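Local coordinates for NANS (YJHS), A 9-O-acetyl N-acetylneuraminic acid esterase (PDB 3PT5), which probably hydrolyses the 9-O-acetyl group of 9-O-acetyl-N-acetylneuraminic acid, a host mucosal sialic acid on which the bacterium can then grow, at residues 76-87 with 99-108; 123-131 with 166-174. One frame throughout, in Å; residues are numbered along the deposited sequence.

Contacts 1 and 2 sit on opposite faces of strand 122-130 in the central sheet of this SGNH hydrolase, their centres about 15 Å apart. In contact 1 the loop 76-87 folds back on 99-108, which leads into helix 107-114; Leu-76 and Ala-107 pack on Ile-126, and Pro-80 on Pro-128. Contact 2 sets helix 162-176 against Leu-125, Val-127 and Cys-129 of the same strand. The two meet near the C-terminal end of the strand, where Asp-82 OD1 lies 2.9 Å from Cys-130 N, probably hydrogen-bonded, and 3.2 Å from Pro-128 CB. Arg-57 bridges them further, binding His-81 O on one side and both Pro-128 O and Asp-166 on the other.

Contact 1: 76-87 with 99-108; sequences LTHCPHDVQDMQ and TQYGTVGQAL
His-78 reaches into the bend formed by 99-103 and is held there by its ring edge. NE2 donates to Tyr-101 O at 2.6 Å, a nearly straight bond (165°) that lies in both the carbonyl plane and the imidazole plane. Two more carbonyl oxygens sit at the same edge: Thr-99 O is 3.2 Å from CE1 and Thr-103 O is 3.3 Å from CD2. A chi1 of 64° tucks CG between the backbone N and the carbonyl carbon, which carries the ring across to this row of oxygens.

Tyr-101 curls back so that one face of its phenol lies against the same imidazole. His-78 CE1 stands 3.8 Å above the ring centre, and the two rings meet obliquely, with their planes at 35°. At the far end of the phenol, OH shares a 2.8 Å hydrogen bond with Thr-77 OG1 at the ring edge. Gln-87 runs alongside the phenol, pointing the same way, and its NE2 donates to Cys-79 O and also to Thr-61 O.

Leu-108 closes the other end. Its CB rests on Thr-77 O and its CD2 on His-78 N, while Leu-76 slides past it in the opposite direction, with CD2 3.6 Å from Leu-108 CA. A water gives its protons to Thr-77 O and Gly-105 O and accepts from Leu-108 N, tying Leu-108 and Gly-105 to the loop 76-87. Between these ends, Gly-105 N donates to His-78 O at 2.8 Å.

His-78 is thus gripped by both its backbone and its ring. The bond from NE2 requires a proton on that nitrogen, and the surrounding carbonyl oxygens would probably stabilise positive charge on the imidazole.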
loop_
_atom_site.group_PDB
_atom_site.type_symbol
_atom_site.label_atom_id
_atom_site.label_comp_id
_atom_site.label_asym_id
_atom_site.label_seq_id
_atom_site.Cartn_x
_atom_site.Cartn_y
_atom_site.Cartn_z
ATOM N N LEU A 76 1.619 1.586 -13.212
ATOM C CA LEU A 76 1.960 1.227 -11.828
ATOM C C LEU A 76 3.282 0.496 -11.846
ATOM O O LEU A 76 3.499 -0.368 -12.685
ATOM C CB LEU A 76 0.884 0.349 -11.210
ATOM C CG LEU A 76 1.217 -0.279 -9.857
ATOM C CD1 LEU A 76 1.399 0.741 -8.764
ATOM C CD2 LEU A 76 0.084 -1.266 -9.505
ATOM N N THR A 77 4.172 0.853 -10.919
ATOM C CA THR A 77 5.488 0.211 -10.883
ATOM C C THR A 77 5.756 -0.316 -9.481
ATOM O O THR A 77 4.871 -0.283 -8.624
ATOM C CB THR A 77 6.654 1.138 -11.361
ATOM O OG1 THR A 77 6.971 2.122 -10.360
ATOM C CG2 THR A 77 6.259 1.875 -12.658
ATOM N N HIS A 78 6.969 -0.810 -9.265
ATOM C CA HIS A 78 7.330 -1.345 -7.937
ATOM C C HIS A 78 7.394 -0.306 -6.824
ATOM O O HIS A 78 7.348 -0.656 -5.640
ATOM C CB HIS A 78 8.653 -2.083 -8.023
ATOM C CG HIS A 78 9.791 -1.189 -8.396
ATOM N ND1 HIS A 78 10.121 -0.932 -9.714
ATOM C CD2 HIS A 78 10.653 -0.468 -7.640
ATOM C CE1 HIS A 78 11.146 -0.090 -9.745
ATOM N NE2 HIS A 78 11.480 0.216 -8.505
ATOM N N CYS A 79 7.474 0.977 -7.196
ATOM C CA CYS A 79 7.585 2.044 -6.199
ATOM C C CYS A 79 6.528 3.108 -6.461
ATOM O O CYS A 79 6.793 4.064 -7.190
ATOM C CB CYS A 79 9.003 2.634 -6.221
ATOM S SG CYS A 79 9.347 3.649 -4.783
ATOM N N PRO A 80 5.302 2.912 -5.929
ATOM C CA PRO A 80 4.154 3.724 -6.333
ATOM C C PRO A 80 4.131 5.165 -5.824
ATOM O O PRO A 80 4.959 5.595 -5.020
ATOM C CB PRO A 80 2.954 2.955 -5.717
ATOM C CG PRO A 80 3.432 1.555 -5.522
ATOM C CD PRO A 80 4.880 1.761 -5.108
ATOM N N HIS A 81 3.114 5.887 -6.290
ATOM C CA HIS A 81 2.889 7.283 -6.016
ATOM C C HIS A 81 2.152 7.538 -4.704
ATOM O O HIS A 81 1.155 8.235 -4.643
ATOM C CB HIS A 81 2.166 7.899 -7.205
ATOM C CG HIS A 81 3.080 8.303 -8.322
ATOM N ND1 HIS A 81 4.066 7.485 -8.831
ATOM C CD2 HIS A 81 3.154 9.464 -9.019
ATOM C CE1 HIS A 81 4.706 8.126 -9.799
ATOM N NE2 HIS A 81 4.163 9.323 -9.936
ATOM N N ASP A 82 2.669 6.944 -3.639
ATOM C CA ASP A 82 2.118 7.205 -2.311
ATOM C C ASP A 82 2.457 8.619 -1.855
ATOM O O ASP A 82 3.237 9.324 -2.516
ATOM C CB ASP A 82 2.622 6.120 -1.359
ATOM C CG ASP A 82 1.960 4.738 -1.644
ATOM O OD1 ASP A 82 0.730 4.635 -1.451
ATOM O OD2 ASP A 82 2.653 3.763 -2.054
ATOM N N VAL A 83 1.873 9.049 -0.735
ATOM C CA VAL A 83 2.096 10.392 -0.215
ATOM C C VAL A 83 3.569 10.608 0.094
ATOM O O VAL A 83 4.124 11.706 -0.147
ATOM C CB VAL A 83 1.263 10.624 1.064
ATOM C CG1 VAL A 83 1.420 12.046 1.565
ATOM C CG2 VAL A 83 -0.204 10.281 0.811
ATOM N N GLN A 84 4.210 9.573 0.633
ATOM C CA GLN A 84 5.656 9.591 0.776
ATOM C C GLN A 84 6.371 9.023 -0.445
ATOM O O GLN A 84 6.100 7.894 -0.875
ATOM C CB GLN A 84 6.069 8.810 2.006
ATOM C CG GLN A 84 7.530 8.974 2.327
ATOM C CD GLN A 84 7.960 8.065 3.435
ATOM O OE1 GLN A 84 7.203 7.164 3.843
ATOM N NE2 GLN A 84 9.186 8.251 3.911
ATOM N N ASP A 85 7.307 9.795 -0.990
ATOM C CA ASP A 85 8.012 9.426 -2.214
ATOM C C ASP A 85 9.284 8.644 -1.901
ATOM O O ASP A 85 10.244 9.204 -1.346
ATOM C CB ASP A 85 8.343 10.725 -2.990
ATOM C CG ASP A 85 8.998 10.480 -4.344
ATOM O OD1 ASP A 85 9.448 9.350 -4.642
ATOM O OD2 ASP A 85 9.093 11.470 -5.123
ATOM N N MET A 86 9.274 7.340 -2.212
ATOM C CA MET A 86 10.417 6.468 -1.917
ATOM C C MET A 86 11.307 6.209 -3.134
ATOM O O MET A 86 12.247 5.418 -3.056
ATOM C CB MET A 86 9.925 5.110 -1.362
ATOM C CG MET A 86 9.027 5.184 -0.114
ATOM S SD MET A 86 9.791 6.011 1.292
ATOM C CE MET A 86 10.907 4.710 1.811
ATOM N N GLN A 87 11.021 6.865 -4.257
ATOM C CA GLN A 87 11.605 6.482 -5.537
ATOM C C GLN A 87 13.093 6.746 -5.659
ATOM O O GLN A 87 13.735 6.175 -6.531
ATOM C CB GLN A 87 10.843 7.123 -6.697
ATOM C CG GLN A 87 9.357 6.769 -6.759
ATOM C CD GLN A 87 8.772 7.263 -8.029
ATOM O OE1 GLN A 87 9.139 8.350 -8.502
ATOM N NE2 GLN A 87 7.830 6.510 -8.590
ATOM N N THR A 99 14.844 2.321 -14.184
ATOM C CA THR A 99 14.011 1.124 -14.081
ATOM C C THR A 99 14.088 0.456 -12.713
ATOM O O THR A 99 13.101 -0.165 -12.280
ATOM C CB THR A 99 14.410 0.072 -15.104
ATOM O OG1 THR A 99 15.776 -0.311 -14.892
ATOM C CG2 THR A 99 14.215 0.599 -16.537
ATOM N N GLN A 100 15.254 0.545 -12.073
ATOM C CA GLN A 100 15.510 -0.127 -10.775
ATOM C C GLN A 100 15.612 0.862 -9.615
ATOM O O GLN A 100 16.364 0.630 -8.667
ATOM C CB GLN A 100 16.818 -0.925 -10.815
ATOM C CG GLN A 100 16.814 -2.132 -11.696
ATOM C CD GLN A 100 18.113 -2.914 -11.592
ATOM O OE1 GLN A 100 19.177 -2.368 -11.867
ATOM N NE2 GLN A 100 18.028 -4.200 -11.200
ATOM N N TYR A 101 14.844 1.931 -9.695
ATOM C CA TYR A 101 14.868 3.004 -8.702
ATOM C C TYR A 101 14.175 2.601 -7.409
ATOM O O TYR A 101 13.203 1.864 -7.424
ATOM C CB TYR A 101 14.176 4.252 -9.258
ATOM C CG TYR A 101 12.818 3.985 -9.915
ATOM C CD1 TYR A 101 11.632 4.032 -9.173
ATOM C CD2 TYR A 101 12.728 3.694 -11.258
ATOM C CE1 TYR A 101 10.410 3.775 -9.752
ATOM C CE2 TYR A 101 11.506 3.425 -11.862
ATOM C CZ TYR A 101 10.344 3.469 -11.100
ATOM O OH TYR A 101 9.133 3.221 -11.677
ATOM N N GLY A 102 14.661 3.105 -6.286
ATOM C CA GLY A 102 13.863 3.073 -5.073
ATOM C C GLY A 102 13.689 1.732 -4.391
ATOM O O GLY A 102 14.441 0.779 -4.599
ATOM N N THR A 103 12.682 1.704 -3.528
ATOM C CA THR A 103 12.327 0.522 -2.764
ATOM C C THR A 103 11.149 -0.191 -3.432
ATOM O O THR A 103 10.637 0.263 -4.446
ATOM C CB THR A 103 11.890 0.962 -1.367
ATOM O OG1 THR A 103 11.076 2.135 -1.508
ATOM C CG2 THR A 103 13.124 1.236 -0.526
ATOM N N VAL A 104 10.741 -1.331 -2.871
ATOM C CA VAL A 104 9.714 -2.157 -3.509
ATOM C C VAL A 104 8.472 -2.253 -2.628
ATOM O O VAL A 104 8.588 -2.534 -1.437
ATOM C CB VAL A 104 10.256 -3.569 -3.765
ATOM C CG1 VAL A 104 9.202 -4.496 -4.350
ATOM C CG2 VAL A 104 11.457 -3.484 -4.739
ATOM N N GLY A 105 7.304 -2.036 -3.234
ATOM C CA GLY A 105 5.995 -2.181 -2.583
ATOM C C GLY A 105 5.170 -3.243 -3.288
ATOM O O GLY A 105 5.369 -3.466 -4.488
ATOM N N GLN A 106 4.206 -3.831 -2.574
ATOM C CA GLN A 106 3.397 -4.937 -3.085
ATOM C C GLN A 106 2.226 -4.550 -3.976
ATOM O O GLN A 106 1.560 -5.450 -4.475
ATOM C CB GLN A 106 2.829 -5.794 -1.934
ATOM C CG GLN A 106 1.870 -5.042 -0.974
ATOM C CD GLN A 106 2.593 -4.437 0.237
ATOM O OE1 GLN A 106 3.797 -4.167 0.171
ATOM N NE2 GLN A 106 1.867 -4.226 1.338
ATOM N N ALA A 107 1.911 -3.254 -4.158
ATOM C CA ALA A 107 0.682 -2.902 -4.917
ATOM C C ALA A 107 0.761 -3.506 -6.334
ATOM O O ALA A 107 -0.223 -4.050 -6.858
ATOM C CB ALA A 107 0.511 -1.398 -5.001
ATOM N N LEU A 108 1.952 -3.429 -6.945
ATOM C CA LEU A 108 2.122 -3.948 -8.303
ATOM C C LEU A 108 1.818 -5.451 -8.378
ATOM O O LEU A 108 1.195 -5.919 -9.329
ATOM C CB LEU A 108 3.538 -3.672 -8.822
ATOM C CG LEU A 108 3.915 -4.303 -10.173
ATOM C CD1 LEU A 108 2.979 -3.774 -11.283
ATOM C CD2 LEU A 108 5.366 -3.967 -10.508
HETATM O O HOH W 1 4.023 -1.579 -6.191
#

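Contact 2: 123-131 with 166-174; sequences GILIVPCCR and DLVSRTRAA
Val-127 and Arg-170 slide past each other in opposite directions, with Val-127 CG1 packed 3.4 Å from Arg-170 CB. The other branch, CG2, meets Ala-174 CB at 3.6 Å, and Leu-125 CD2, from two residues earlier in the strand, reaches the same methyl at 3.8 Å. Since CG1 is anti to the backbone N (chi1 -176°), the valine straddles one helical turn, a branch for each residue. Toward the start of the helix segment, Cys-129 SG lies 3.7 Å from Arg-170 NE, in the guanidinium plane at its edge, and Cys-129 CB touches Leu-167 CD1.

The polar part of the contact is the Arg-170 guanidinium. The Arg-170 side chain crosses that of Pro-128 at about a right angle, and its NH2 lies 3.4 Å from Pro-128 CD. NH2 donates to Pro-128 O at 3.0 Å, tilted out of the carbonyl plane, and NE adds a weak bond to the same oxygen. The bend at chi3 (72°) turns the group back to the strand. NH2 also binds Leu-55 O of the neighbouring strand 52-55, so one arginine spans two strands. Asp-166 OD1 makes a long salt bridge to NE, while its OD2 pairs with Arg-57, whose NH1 also donates to Pro-128 O.

Farther out, Thr-171 OG1 donates to Leu-167 O within the helix and also bonds with Thr-25 OG1 on strand 20-28. Strand 123-130 and helix segment 166-174 run antiparallel, at 173°, their axes 8.7 Å apart at the closest, as expected where a helix covers a largely parallel sheet: here the three-layer alpha/beta/alpha core of the SGNH hydrolases.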
loop_
_atom_site.group_PDB
_atom_site.type_symbol
_atom_site.label_atom_id
_atom_site.label_comp_id
_atom_site.label_asym_id
_atom_site.label_seq_id
_atom_site.Cartn_x
_atom_site.Cartn_y
_atom_site.Cartn_z
ATOM N N GLY A 123 -8.739 -3.098 -17.054
ATOM C CA GLY A 123 -7.429 -3.061 -16.428
ATOM C C GLY A 123 -7.613 -2.943 -14.917
ATOM O O GLY A 123 -8.718 -3.005 -14.424
ATOM N N ILE A 124 -6.505 -2.763 -14.209
ATOM C CA ILE A 124 -6.515 -2.593 -12.771
ATOM C C ILE A 124 -5.934 -1.199 -12.509
ATOM O O ILE A 124 -4.911 -0.846 -13.109
ATOM C CB ILE A 124 -5.610 -3.649 -12.036
ATOM C CG1 ILE A 124 -6.062 -5.124 -12.259
ATOM C CG2 ILE A 124 -5.516 -3.304 -10.552
ATOM C CD1 ILE A 124 -7.264 -5.554 -11.432
ATOM N N LEU A 125 -6.594 -0.439 -11.632
ATOM C CA LEU A 125 -6.202 0.936 -11.297
ATOM C C LEU A 125 -6.001 1.005 -9.806
ATOM O O LEU A 125 -6.947 0.914 -9.039
ATOM C CB LEU A 125 -7.255 1.973 -11.714
ATOM C CG LEU A 125 -6.953 3.445 -11.377
ATOM C CD1 LEU A 125 -5.645 3.905 -11.997
ATOM C CD2 LEU A 125 -8.116 4.352 -11.785
ATOM N N ILE A 126 -4.740 1.143 -9.389
ATOM C CA ILE A 126 -4.428 1.259 -7.962
ATOM C C ILE A 126 -4.452 2.741 -7.561
ATOM O O ILE A 126 -4.000 3.597 -8.322
ATOM C CB ILE A 126 -3.019 0.654 -7.678
ATOM C CG1 ILE A 126 -3.006 -0.864 -7.967
ATOM C CG2 ILE A 126 -2.518 0.964 -6.268
ATOM C CD1 ILE A 126 -4.139 -1.682 -7.423
ATOM N N VAL A 127 -5.005 3.017 -6.382
ATOM C CA VAL A 127 -5.059 4.362 -5.816
ATOM C C VAL A 127 -4.130 4.399 -4.558
ATOM O O VAL A 127 -4.546 4.044 -3.475
ATOM C CB VAL A 127 -6.525 4.804 -5.471
ATOM C CG1 VAL A 127 -6.567 6.259 -4.967
ATOM C CG2 VAL A 127 -7.444 4.633 -6.693
ATOM N N PRO A 128 -2.847 4.799 -4.753
ATOM C CA PRO A 128 -1.890 4.733 -3.650
ATOM C C PRO A 128 -2.006 5.954 -2.744
ATOM O O PRO A 128 -1.793 7.097 -3.191
ATOM C CB PRO A 128 -0.522 4.600 -4.363
ATOM C CG PRO A 128 -0.742 5.144 -5.722
ATOM C CD PRO A 128 -2.210 5.175 -6.028
ATOM N N CYS A 129 -2.349 5.678 -1.482
ATOM C CA CYS A 129 -2.536 6.708 -0.452
ATOM C C CYS A 129 -1.847 6.376 0.863
ATOM O O CYS A 129 -2.465 6.498 1.907
ATOM C CB CYS A 129 -4.034 6.952 -0.215
ATOM S SG CYS A 129 -4.958 7.370 -1.700
ATOM N N CYS A 130 -0.584 5.937 0.797
ATOM C CA CYS A 130 0.146 5.552 2.004
ATOM C C CYS A 130 1.142 6.608 2.423
ATOM O O CYS A 130 1.622 7.396 1.601
ATOM C CB CYS A 130 0.899 4.251 1.762
ATOM S SG CYS A 130 -0.084 2.906 1.091
ATOM N N ARG A 131 1.487 6.600 3.707
ATOM C CA ARG A 131 2.452 7.549 4.233
ATOM C C ARG A 131 3.226 6.836 5.346
ATOM O O ARG A 131 2.652 6.446 6.348
ATOM C CB ARG A 131 1.712 8.815 4.743
ATOM C CG ARG A 131 2.586 9.787 5.562
ATOM C CD ARG A 131 3.726 10.211 4.702
ATOM N NE ARG A 131 4.417 11.426 5.124
ATOM C CZ ARG A 131 5.571 11.454 5.775
ATOM N NH1 ARG A 131 6.189 10.328 6.116
ATOM N NH2 ARG A 131 6.123 12.631 6.062
ATOM N N ASP A 166 -7.178 12.941 1.144
ATOM C CA ASP A 166 -6.410 12.408 0.024
ATOM C C ASP A 166 -6.954 11.015 -0.328
ATOM O O ASP A 166 -7.183 10.712 -1.501
ATOM C CB ASP A 166 -4.931 12.385 0.445
ATOM C CG ASP A 166 -3.972 12.063 -0.700
ATOM O OD1 ASP A 166 -3.748 10.859 -0.957
ATOM O OD2 ASP A 166 -3.394 13.000 -1.323
ATOM N N LEU A 167 -7.191 10.204 0.695
ATOM C CA LEU A 167 -7.788 8.882 0.538
ATOM C C LEU A 167 -9.159 8.930 -0.151
ATOM O O LEU A 167 -9.401 8.201 -1.117
ATOM C CB LEU A 167 -7.902 8.217 1.908
ATOM C CG LEU A 167 -8.606 6.874 2.026
ATOM C CD1 LEU A 167 -7.800 5.796 1.335
ATOM C CD2 LEU A 167 -8.816 6.552 3.481
ATOM N N VAL A 168 -10.040 9.791 0.354
ATOM C CA VAL A 168 -11.404 9.934 -0.189
ATOM C C VAL A 168 -11.389 10.591 -1.569
ATOM O O VAL A 168 -12.000 10.082 -2.517
ATOM C CB VAL A 168 -12.330 10.679 0.820
ATOM C CG1 VAL A 168 -13.602 11.247 0.134
ATOM C CG2 VAL A 168 -12.737 9.745 1.911
ATOM N N SER A 169 -10.639 11.682 -1.691
ATOM C CA SER A 169 -10.580 12.451 -2.921
ATOM C C SER A 169 -9.996 11.660 -4.086
ATOM O O SER A 169 -10.548 11.706 -5.203
ATOM C CB SER A 169 -9.843 13.774 -2.684
ATOM O OG SER A 169 -8.875 14.001 -3.694
ATOM N N ARG A 170 -8.929 10.896 -3.832
ATOM C CA ARG A 170 -8.319 10.071 -4.874
ATOM C C ARG A 170 -9.174 8.856 -5.247
ATOM O O ARG A 170 -9.231 8.491 -6.405
ATOM C CB ARG A 170 -6.913 9.628 -4.465
ATOM C CG ARG A 170 -5.930 10.714 -4.669
ATOM C CD ARG A 170 -4.658 10.476 -3.949
ATOM N NE ARG A 170 -3.768 9.439 -4.462
ATOM C CZ ARG A 170 -3.020 9.518 -5.555
ATOM N NH1 ARG A 170 -3.157 10.518 -6.437
ATOM N NH2 ARG A 170 -2.168 8.554 -5.801
ATOM N N THR A 171 -9.819 8.236 -4.263
ATOM C CA THR A 171 -10.716 7.114 -4.553
ATOM C C THR A 171 -11.892 7.577 -5.409
ATOM O O THR A 171 -12.256 6.913 -6.400
ATOM C CB THR A 171 -11.201 6.436 -3.263
ATOM O OG1 THR A 171 -10.064 5.910 -2.578
ATOM C CG2 THR A 171 -12.175 5.276 -3.562
ATOM N N ARG A 172 -12.459 8.729 -5.044
ATOM C CA ARG A 172 -13.576 9.290 -5.813
ATOM C C ARG A 172 -13.123 9.600 -7.223
ATOM O O ARG A 172 -13.833 9.288 -8.163
ATOM C CB ARG A 172 -14.060 10.584 -5.183
ATOM C CG ARG A 172 -15.005 10.432 -4.050
ATOM C CD ARG A 172 -15.283 11.823 -3.490
ATOM N NE ARG A 172 -16.394 11.826 -2.547
ATOM C CZ ARG A 172 -16.529 12.683 -1.538
ATOM N NH1 ARG A 172 -15.612 13.624 -1.319
ATOM N NH2 ARG A 172 -17.595 12.596 -0.746
ATOM N N ALA A 173 -11.932 10.193 -7.368
ATOM C CA ALA A 173 -11.397 10.597 -8.667
ATOM C C ALA A 173 -11.253 9.387 -9.562
ATOM O O ALA A 173 -11.505 9.455 -10.767
ATOM C CB ALA A 173 -10.037 11.302 -8.517
ATOM N N ALA A 174 -10.839 8.269 -8.963
ATOM C CA ALA A 174 -10.647 7.051 -9.730
ATOM C C ALA A 174 -11.973 6.530 -10.284
ATOM O O ALA A 174 -12.023 6.027 -11.417
ATOM C CB ALA A 174 -9.963 5.990 -8.871
#